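Local coordinates for uncharacterized protein lp_2664 (Lactobacillus plantarum WCFS1, PDB 2PJQ) that is of unknown function but belongs to the HD-domain family, so it may well be a metal-dependent phosphohydrolase, at residues K151-P155 with F213-W217; F179-F184 with M206-D211. All blocks are in the same frame, centred on the assembly; numbering follows the deposited sequence.

Contact 1 of 2, residues K151-P155 with F213-W217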
ATOM      1  N   LYS B 151       3.696  -6.043   8.377  1.00 24.53           N
ATOM      2  CA  LYS B 151       5.048  -5.991   7.832  1.00 26.09           C
ATOM      3  C   LYS B 151       5.013  -6.250   6.311  1.00 26.84           C
ATOM      4  O   LYS B 151       4.265  -7.109   5.830  1.00 27.45           O
ATOM      5  CB  LYS B 151       5.899  -7.041   8.536  1.00 28.58           C
ATOM      6  CG  LYS B 151       7.396  -6.906   8.334  1.00 32.12           C
ATOM      7  CD  LYS B 151       8.121  -7.995   9.109  1.00 35.39           C
ATOM      8  CE  LYS B 151       7.799  -7.922  10.599  1.00 36.41           C
ATOM      9  NZ  LYS B 151       8.300  -9.122  11.325  1.00 38.17           N
ATOM     10  N   ILE B 152       5.827  -5.529   5.548  1.00 25.69           N
ATOM     11  CA  ILE B 152       5.802  -5.706   4.102  1.00 27.35           C
ATOM     12  C   ILE B 152       6.485  -6.966   3.607  1.00 27.87           C
ATOM     13  O   ILE B 152       6.000  -7.607   2.679  1.00 29.33           O
ATOM     14  CB  ILE B 152       6.447  -4.508   3.357  1.00 26.89           C
ATOM     15  CG1 ILE B 152       5.874  -3.191   3.875  1.00 27.82           C
ATOM     16  CG2 ILE B 152       6.152  -4.607   1.858  1.00 25.33           C
ATOM     17  CD1 ILE B 152       6.574  -1.962   3.335  1.00 28.42           C
ATOM     18  N   TYR B 153       7.605  -7.320   4.223  1.00 28.67           N
ATOM     19  CA  TYR B 153       8.371  -8.485   3.805  1.00 28.73           C
ATOM     20  C   TYR B 153       9.383  -8.854   4.876  1.00 30.03           C
ATOM     21  O   TYR B 153       9.763  -8.012   5.683  1.00 31.43           O
ATOM     22  CB  TYR B 153       9.096  -8.151   2.508  1.00 28.51           C
ATOM     23  CG  TYR B 153       9.947  -9.259   1.945  1.00 27.69           C
ATOM     24  CD1 TYR B 153       9.381 -10.469   1.560  1.00 26.78           C
ATOM     25  CD2 TYR B 153      11.312  -9.075   1.750  1.00 27.80           C
ATOM     26  CE1 TYR B 153      10.149 -11.468   0.988  1.00 26.79           C
ATOM     27  CE2 TYR B 153      12.093 -10.067   1.180  1.00 27.75           C
ATOM     28  CZ  TYR B 153      11.504 -11.263   0.797  1.00 27.86           C
ATOM     29  OH  TYR B 153      12.272 -12.246   0.212  1.00 27.47           O
ATOM     30  N   ASP B 154       9.827 -10.107   4.880  1.00 33.37           N
ATOM     31  CA  ASP B 154      10.804 -10.586   5.863  1.00 34.07           C
ATOM     32  C   ASP B 154      11.392 -11.874   5.291  1.00 33.04           C
ATOM     33  O   ASP B 154      10.867 -12.952   5.541  1.00 33.78           O
ATOM     34  CB  ASP B 154      10.095 -10.884   7.198  1.00 35.10           C
ATOM     35  CG  ASP B 154      11.050 -10.913   8.401  1.00 36.74           C
ATOM     36  OD1 ASP B 154      12.171 -11.453   8.282  1.00 38.43           O
ATOM     37  OD2 ASP B 154      10.662 -10.407   9.482  1.00 36.40           O
ATOM     38  N   PRO B 155      12.485 -11.783   4.512  1.00 30.00           N
ATOM     39  CA  PRO B 155      13.080 -12.997   3.934  1.00 30.79           C
ATOM     40  C   PRO B 155      13.166 -14.171   4.900  1.00 30.18           C
ATOM     41  O   PRO B 155      13.149 -15.333   4.491  1.00 29.86           O
ATOM     42  CB  PRO B 155      14.454 -12.523   3.446  1.00 29.74           C
ATOM     43  CG  PRO B 155      14.702 -11.257   4.202  1.00 29.36           C
ATOM     44  CD  PRO B 155      13.345 -10.619   4.257  1.00 30.05           C
ATOM     45  N   PHE B 213      10.010  -6.764  -6.652  1.00 23.93           N
ATOM     46  CA  PHE B 213      10.164  -6.358  -5.261  1.00 23.65           C
ATOM     47  C   PHE B 213      11.299  -7.134  -4.580  1.00 24.71           C
ATOM     48  O   PHE B 213      12.052  -6.571  -3.787  1.00 24.64           O
ATOM     49  CB  PHE B 213       8.844  -6.560  -4.493  1.00 17.73           C
ATOM     50  CG  PHE B 213       8.922  -6.185  -3.033  1.00 15.15           C
ATOM     51  CD1 PHE B 213       9.499  -7.046  -2.106  1.00 14.70           C
ATOM     52  CD2 PHE B 213       8.429  -4.959  -2.589  1.00 15.33           C
ATOM     53  CE1 PHE B 213       9.588  -6.697  -0.751  1.00 13.73           C
ATOM     54  CE2 PHE B 213       8.510  -4.595  -1.241  1.00 14.84           C
ATOM     55  CZ  PHE B 213       9.090  -5.467  -0.320  1.00 15.23           C
ATOM     56  N   LYS B 214      11.427  -8.420  -4.894  1.00 27.76           N
ATOM     57  CA  LYS B 214      12.466  -9.240  -4.282  1.00 26.97           C
ATOM     58  C   LYS B 214      13.782  -9.097  -5.015  1.00 26.64           C
ATOM     59  O   LYS B 214      14.843  -9.386  -4.463  1.00 27.72           O
ATOM     60  CB  LYS B 214      12.028 -10.700  -4.237  1.00 23.48           C
ATOM     61  CG  LYS B 214      10.666 -10.838  -3.604  1.00 24.31           C
ATOM     62  CD  LYS B 214      10.593 -11.973  -2.618  1.00 23.24           C
ATOM     63  CE  LYS B 214      10.411 -13.286  -3.311  1.00 20.90           C
ATOM     64  NZ  LYS B 214      10.187 -14.307  -2.266  1.00 23.53           N
ATOM     65  N   ALA B 215      13.718  -8.648  -6.261  1.00 21.34           N
ATOM     66  CA  ALA B 215      14.932  -8.443  -7.037  1.00 22.60           C
ATOM     67  C   ALA B 215      15.613  -7.174  -6.512  1.00 23.29           C
ATOM     68  O   ALA B 215      16.826  -7.148  -6.305  1.00 23.39           O
ATOM     69  CB  ALA B 215      14.593  -8.293  -8.523  1.00 21.72           C
ATOM     70  N   GLU B 216      14.802  -6.136  -6.290  1.00 27.27           N
ATOM     71  CA  GLU B 216      15.244  -4.828  -5.789  1.00 26.60           C
ATOM     72  C   GLU B 216      15.717  -4.888  -4.335  1.00 26.30           C
ATOM     73  O   GLU B 216      16.697  -4.246  -3.958  1.00 26.52           O
ATOM     74  CB  GLU B 216      14.099  -3.809  -5.931  1.00 23.28           C
ATOM     75  CG  GLU B 216      13.877  -3.351  -7.377  1.00 24.71           C
ATOM     76  CD  GLU B 216      12.629  -2.484  -7.594  1.00 24.59           C
ATOM     77  OE1 GLU B 216      12.321  -1.603  -6.761  1.00 25.62           O
ATOM     78  OE2 GLU B 216      11.963  -2.674  -8.630  1.00 25.40           O
ATOM     79  N   TRP B 217      15.019  -5.665  -3.521  1.00 24.66           N
ATOM     80  CA  TRP B 217      15.376  -5.807  -2.121  1.00 25.52           C
ATOM     81  C   TRP B 217      16.732  -6.494  -1.992  1.00 27.32           C
ATOM     82  O   TRP B 217      17.595  -6.016  -1.257  1.00 27.78           O
ATOM     83  CB  TRP B 217      14.293  -6.605  -1.389  1.00 20.87           C
ATOM     84  CG  TRP B 217      14.613  -6.922   0.033  1.00 19.00           C
ATOM     85  CD1 TRP B 217      15.588  -7.765   0.485  1.00 19.13           C
ATOM     86  CD2 TRP B 217      13.916  -6.457   1.192  1.00 17.81           C
ATOM     87  NE1 TRP B 217      15.536  -7.863   1.852  1.00 18.77           N
ATOM     88  CE2 TRP B 217      14.517  -7.068   2.315  1.00 18.75           C
ATOM     89  CE3 TRP B 217      12.838  -5.591   1.395  1.00 15.93           C
ATOM     90  CZ2 TRP B 217      14.075  -6.840   3.623  1.00 17.89           C
ATOM     91  CZ3 TRP B 217      12.399  -5.366   2.697  1.00 16.87           C
ATOM     92  CH2 TRP B 217      13.017  -5.989   3.792  1.00 17.03           C
TER

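Contact 2 of 2, residues F179-F184 with M206-D211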
ATOM      1  N   PHE B 179       0.458 -12.541  -1.401  1.00 15.96           N
ATOM      2  CA  PHE B 179       0.306 -12.898  -2.807  1.00 15.08           C
ATOM      3  C   PHE B 179       0.517 -14.400  -2.899  1.00 16.04           C
ATOM      4  O   PHE B 179      -0.316 -15.117  -3.434  1.00 16.31           O
ATOM      5  CB  PHE B 179       1.320 -12.165  -3.693  1.00  7.46           C
ATOM      6  CG  PHE B 179       1.092 -10.688  -3.775  1.00  4.23           C
ATOM      7  CD1 PHE B 179       1.461  -9.856  -2.732  1.00  5.67           C
ATOM      8  CD2 PHE B 179       0.454 -10.133  -4.864  1.00  3.63           C
ATOM      9  CE1 PHE B 179       1.197  -8.485  -2.776  1.00  3.19           C
ATOM     10  CE2 PHE B 179       0.184  -8.761  -4.912  1.00  2.82           C
ATOM     11  CZ  PHE B 179       0.557  -7.943  -3.864  1.00  1.00           C
ATOM     12  N   TYR B 180       1.626 -14.872  -2.344  1.00 17.48           N
ATOM     13  CA  TYR B 180       1.934 -16.293  -2.365  1.00 17.89           C
ATOM     14  C   TYR B 180       0.853 -17.097  -1.673  1.00 18.13           C
ATOM     15  O   TYR B 180       0.356 -18.078  -2.225  1.00 17.83           O
ATOM     16  CB  TYR B 180       3.278 -16.563  -1.680  1.00 19.69           C
ATOM     17  CG  TYR B 180       4.480 -16.191  -2.519  1.00 20.39           C
ATOM     18  CD1 TYR B 180       4.690 -16.784  -3.764  1.00 18.91           C
ATOM     19  CD2 TYR B 180       5.388 -15.212  -2.090  1.00 20.60           C
ATOM     20  CE1 TYR B 180       5.764 -16.408  -4.568  1.00 20.16           C
ATOM     21  CE2 TYR B 180       6.468 -14.829  -2.889  1.00 19.66           C
ATOM     22  CZ  TYR B 180       6.643 -15.427  -4.128  1.00 19.57           C
ATOM     23  OH  TYR B 180       7.657 -15.010  -4.956  1.00 21.97           O
ATOM     24  N   GLU B 181       0.493 -16.666  -0.468  1.00 17.02           N
ATOM     25  CA  GLU B 181      -0.513 -17.336   0.356  1.00 18.83           C
ATOM     26  C   GLU B 181      -1.956 -17.277  -0.136  1.00 19.23           C
ATOM     27  O   GLU B 181      -2.755 -18.175   0.159  1.00 18.59           O
ATOM     28  CB  GLU B 181      -0.473 -16.766   1.777  1.00 24.58           C
ATOM     29  CG  GLU B 181       0.793 -17.090   2.527  1.00 30.38           C
ATOM     30  CD  GLU B 181       0.870 -16.407   3.871  1.00 33.38           C
ATOM     31  OE1 GLU B 181      -0.164 -16.315   4.568  1.00 37.38           O
ATOM     32  OE2 GLU B 181       1.978 -15.974   4.243  1.00 36.27           O
ATOM     33  N   LYS B 182      -2.295 -16.217  -0.872  1.00 21.88           N
ATOM     34  CA  LYS B 182      -3.660 -16.038  -1.341  1.00 19.21           C
ATOM     35  C   LYS B 182      -3.806 -15.521  -2.763  1.00 18.69           C
ATOM     36  O   LYS B 182      -4.008 -16.302  -3.684  1.00 19.54           O
ATOM     37  CB  LYS B 182      -4.418 -15.121  -0.368  1.00 14.30           C
ATOM     38  CG  LYS B 182      -5.883 -14.871  -0.743  1.00 14.62           C
ATOM     39  CD  LYS B 182      -6.741 -14.479   0.451  1.00 10.40           C
ATOM     40  CE  LYS B 182      -8.125 -14.042   0.013  1.00 10.43           C
ATOM     41  NZ  LYS B 182      -8.191 -12.569  -0.270  1.00 13.46           N
ATOM     42  N   LEU B 183      -3.709 -14.208  -2.934  1.00 17.65           N
ATOM     43  CA  LEU B 183      -3.860 -13.546  -4.237  1.00 18.09           C
ATOM     44  C   LEU B 183      -3.388 -14.261  -5.515  1.00 18.82           C
ATOM     45  O   LEU B 183      -4.022 -14.127  -6.564  1.00 19.46           O
ATOM     46  CB  LEU B 183      -3.209 -12.167  -4.165  1.00 13.02           C
ATOM     47  CG  LEU B 183      -3.625 -11.405  -2.905  1.00 12.29           C
ATOM     48  CD1 LEU B 183      -3.059  -9.983  -2.930  1.00 10.79           C
ATOM     49  CD2 LEU B 183      -5.149 -11.398  -2.813  1.00  8.16           C
ATOM     50  N   PHE B 184      -2.282 -15.003  -5.440  1.00 16.04           N
ATOM     51  CA  PHE B 184      -1.768 -15.726  -6.606  1.00 13.99           C
ATOM     52  C   PHE B 184      -2.600 -16.962  -6.958  1.00 13.63           C
ATOM     53  O   PHE B 184      -2.400 -17.556  -8.015  1.00 13.41           O
ATOM     54  CB  PHE B 184      -0.310 -16.174  -6.387  1.00 12.56           C
ATOM     55  CG  PHE B 184       0.734 -15.102  -6.655  1.00 11.69           C
ATOM     56  CD1 PHE B 184       0.404 -13.890  -7.263  1.00 13.01           C
ATOM     57  CD2 PHE B 184       2.064 -15.324  -6.297  1.00 11.32           C
ATOM     58  CE1 PHE B 184       1.389 -12.913  -7.503  1.00 13.42           C
ATOM     59  CE2 PHE B 184       3.054 -14.363  -6.527  1.00 11.20           C
ATOM     60  CZ  PHE B 184       2.719 -13.155  -7.134  1.00 11.59           C
HETATM   61  N   MSE B 206       0.777  -8.767 -10.854  1.00 14.60           N
HETATM   62  CA  MSE B 206       1.061  -9.090  -9.479  1.00 15.30           C
HETATM   63  C   MSE B 206       2.390  -9.814  -9.444  1.00 14.79           C
HETATM   64  O   MSE B 206       3.225  -9.519  -8.589  1.00 14.49           O
HETATM   65  CB  MSE B 206      -0.041  -9.969  -8.896  1.00 23.88           C
HETATM   66  CG  MSE B 206      -1.421  -9.339  -8.870  1.00 26.83           C
HETATM   67 SE   MSE B 206      -2.704 -10.549  -8.046  1.00 37.29          SE
HETATM   68  CE  MSE B 206      -2.765  -9.780  -6.282  1.00 33.69           C
ATOM     69  N   HIS B 207       2.592 -10.751 -10.374  1.00 12.94           N
ATOM     70  CA  HIS B 207       3.859 -11.492 -10.428  1.00 13.03           C
ATOM     71  C   HIS B 207       5.063 -10.602 -10.726  1.00 13.68           C
ATOM     72  O   HIS B 207       6.139 -10.835 -10.194  1.00 13.17           O
ATOM     73  CB  HIS B 207       3.807 -12.641 -11.440  1.00  8.23           C
ATOM     74  CG  HIS B 207       3.301 -13.921 -10.861  1.00  5.63           C
ATOM     75  ND1 HIS B 207       1.981 -14.309 -10.959  1.00  7.16           N
ATOM     76  CD2 HIS B 207       3.912 -14.855 -10.099  1.00  5.34           C
ATOM     77  CE1 HIS B 207       1.801 -15.424 -10.274  1.00  5.84           C
ATOM     78  NE2 HIS B 207       2.955 -15.777  -9.739  1.00  3.94           N
ATOM     79  N   GLU B 208       4.893  -9.596 -11.578  1.00 15.13           N
ATOM     80  CA  GLU B 208       5.988  -8.674 -11.867  1.00 19.72           C
ATOM     81  C   GLU B 208       6.316  -7.852 -10.615  1.00 20.19           C
ATOM     82  O   GLU B 208       7.470  -7.471 -10.382  1.00 19.58           O
ATOM     83  CB  GLU B 208       5.614  -7.737 -13.021  1.00 30.23           C
ATOM     84  CG  GLU B 208       5.986  -8.297 -14.397  1.00 38.88           C
ATOM     85  CD  GLU B 208       5.063  -7.802 -15.495  1.00 42.26           C
ATOM     86  OE1 GLU B 208       4.999  -6.567 -15.695  1.00 43.87           O
ATOM     87  OE2 GLU B 208       4.400  -8.648 -16.151  1.00 43.57           O
ATOM     88  N   PHE B 209       5.293  -7.601  -9.802  1.00 21.94           N
ATOM     89  CA  PHE B 209       5.458  -6.832  -8.582  1.00 19.76           C
ATOM     90  C   PHE B 209       6.208  -7.611  -7.507  1.00 19.16           C
ATOM     91  O   PHE B 209       7.194  -7.112  -6.972  1.00 20.20           O
ATOM     92  CB  PHE B 209       4.096  -6.371  -8.051  1.00 17.73           C
ATOM     93  CG  PHE B 209       4.178  -5.624  -6.757  1.00 17.23           C
ATOM     94  CD1 PHE B 209       4.770  -4.367  -6.695  1.00 18.39           C
ATOM     95  CD2 PHE B 209       3.705  -6.195  -5.582  1.00 18.93           C
ATOM     96  CE1 PHE B 209       4.890  -3.686  -5.472  1.00 17.98           C
ATOM     97  CE2 PHE B 209       3.822  -5.523  -4.354  1.00 19.10           C
ATOM     98  CZ  PHE B 209       4.417  -4.266  -4.303  1.00 17.84           C
ATOM     99  N   VAL B 210       5.750  -8.819  -7.181  1.00 16.75           N
ATOM    100  CA  VAL B 210       6.417  -9.634  -6.164  1.00 15.12           C
ATOM    101  C   VAL B 210       7.844  -9.991  -6.609  1.00 17.15           C
ATOM    102  O   VAL B 210       8.762 -10.133  -5.790  1.00 16.97           O
ATOM    103  CB  VAL B 210       5.628 -10.930  -5.891  1.00 11.98           C
ATOM    104  CG1 VAL B 210       6.261 -11.724  -4.746  1.00  8.39           C
ATOM    105  CG2 VAL B 210       4.200 -10.581  -5.563  1.00 13.36           C
ATOM    106  N   ASP B 211       8.036 -10.133  -7.915  1.00 20.35           N
ATOM    107  CA  ASP B 211       9.351 -10.458  -8.436  1.00 21.03           C
ATOM    108  C   ASP B 211      10.260  -9.233  -8.386  1.00 21.83           C
ATOM    109  O   ASP B 211      11.305  -9.258  -7.735  1.00 22.27           O
ATOM    110  CB  ASP B 211       9.218 -11.034  -9.851  1.00 19.48           C
ATOM    111  CG  ASP B 211       8.658 -12.459  -9.838  1.00 20.25           C
ATOM    112  OD1 ASP B 211       8.386 -12.979  -8.729  1.00 20.84           O
ATOM    113  OD2 ASP B 211       8.492 -13.066 -10.916  1.00 19.03           O
TER

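Contact 1 of 2, residues K151-P155 with F213-W217
Y153 stands with one edge of its ring against one face of the indole of W217, while F213 turns an edge toward the Y153 face. The three rings form an aromatic cluster that pins the loop between helices 134-148 and 165-170 to helix 204-219, near the C-terminal end of this all-helical HD-domain protein. The tighter of the two ring pairs is Y153 with W217, a T-shaped arrangement: the planes stand at 84° and the centroid of the phenol ring lies 5.0 Å from that of the six-membered ring of the indole. Y153 CD2 is the atom that points down onto the indole, 3.7 Å from W217 CD2. F213 makes a more offset edge-to-face pair, its centroid 5.7 Å from that of Y153, and its CE1 also meets Y153 CB at 3.6 Å. The phenol reaches the helix because Y153 extends its side chain with CG opposite the backbone N (chi1 180°), and W217 and F213, one helical turn apart, both swing CG the same way.

Flanking apolar contacts widen the patch. I152 brings its CG2 branch across F213 at about a right angle, 3.8 Å from CZ, and P155 sets CD 3.9 Å from W217 CZ2. F213 and Y153 also rest on I176 of helix 175-183, and the loop is tied to the start of that helix by backbone bonds of K151 with A175 and I152 with I176. The second subunit packs here too, its Y143 on I152 and its R37 on W217. At the far end of the phenol, K214 bends at chi2 and chi3 and crosses the tyrosine with its aliphatic part, K214 CD lying 3.3 Å from Y153 OH.

Contact 2 of 2, residues F179-F184 with M206-D211
F184 lays its ring flat on the imidazole of H207, a face-to-face stack with the planes only 9° apart and the centroids separated by 3.7 Å. F184 CE2 lies nearest H207 NE2, and the opposite face of the same phenyl is covered by F179 CB, so the ring is sandwiched. Its rim meets M206 and V210: CE1 is 3.6 Å from M206 CB, and CZ comes to V210 CG2. That same CG2 branch sits over one face of F179 in a CH-pi contact, 4.0 Å from the ring centroid, while V210 CG1 turns to Y180, touching CE2 at 3.6 Å. M206, a selenomethionine, bends at its last torsion (chi3 100°) and brings CE against both L183 and F179, 3.4 Å from F179 CE2. With an alanine at F184, H207 would probably lose its stacking partner, and a gap would open beside V210 CG2 and M206 CB. A wider pi-type turn, closed by F184 N to F179 O at 2.8 Å, brings F184 round beside F179. F179 and F209 meet obliquely, and both pack on I138 and L142 of helix 134-148; F209 also touches I138 of the second subunit. The two short helical segments run nearly antiparallel, at 155°, an apolar helix-to-helix packing that fits the all-helical HD-domain fold.

Overall arrangement
Helix 204-219 serves both contacts: M206-D211 packs on helix 175-183, and about two turns on, F213-W217 receives the loop K151-P155. Contact 2 is nested along the chain inside the loop closed by contact 1, and their centres are about 12 Å apart. They meet directly where K214 CE lies 3.6 Å from Y180 OH. Contact 2 lies deeper, its centre about 17 Å from the centre of the chain, against about 25 Å for the surface contact 1. Both touch the second subunit. H34, H63, D64 and D128 converge in a way consistent with an HD-type metal site, though none of them binds a metal in this model.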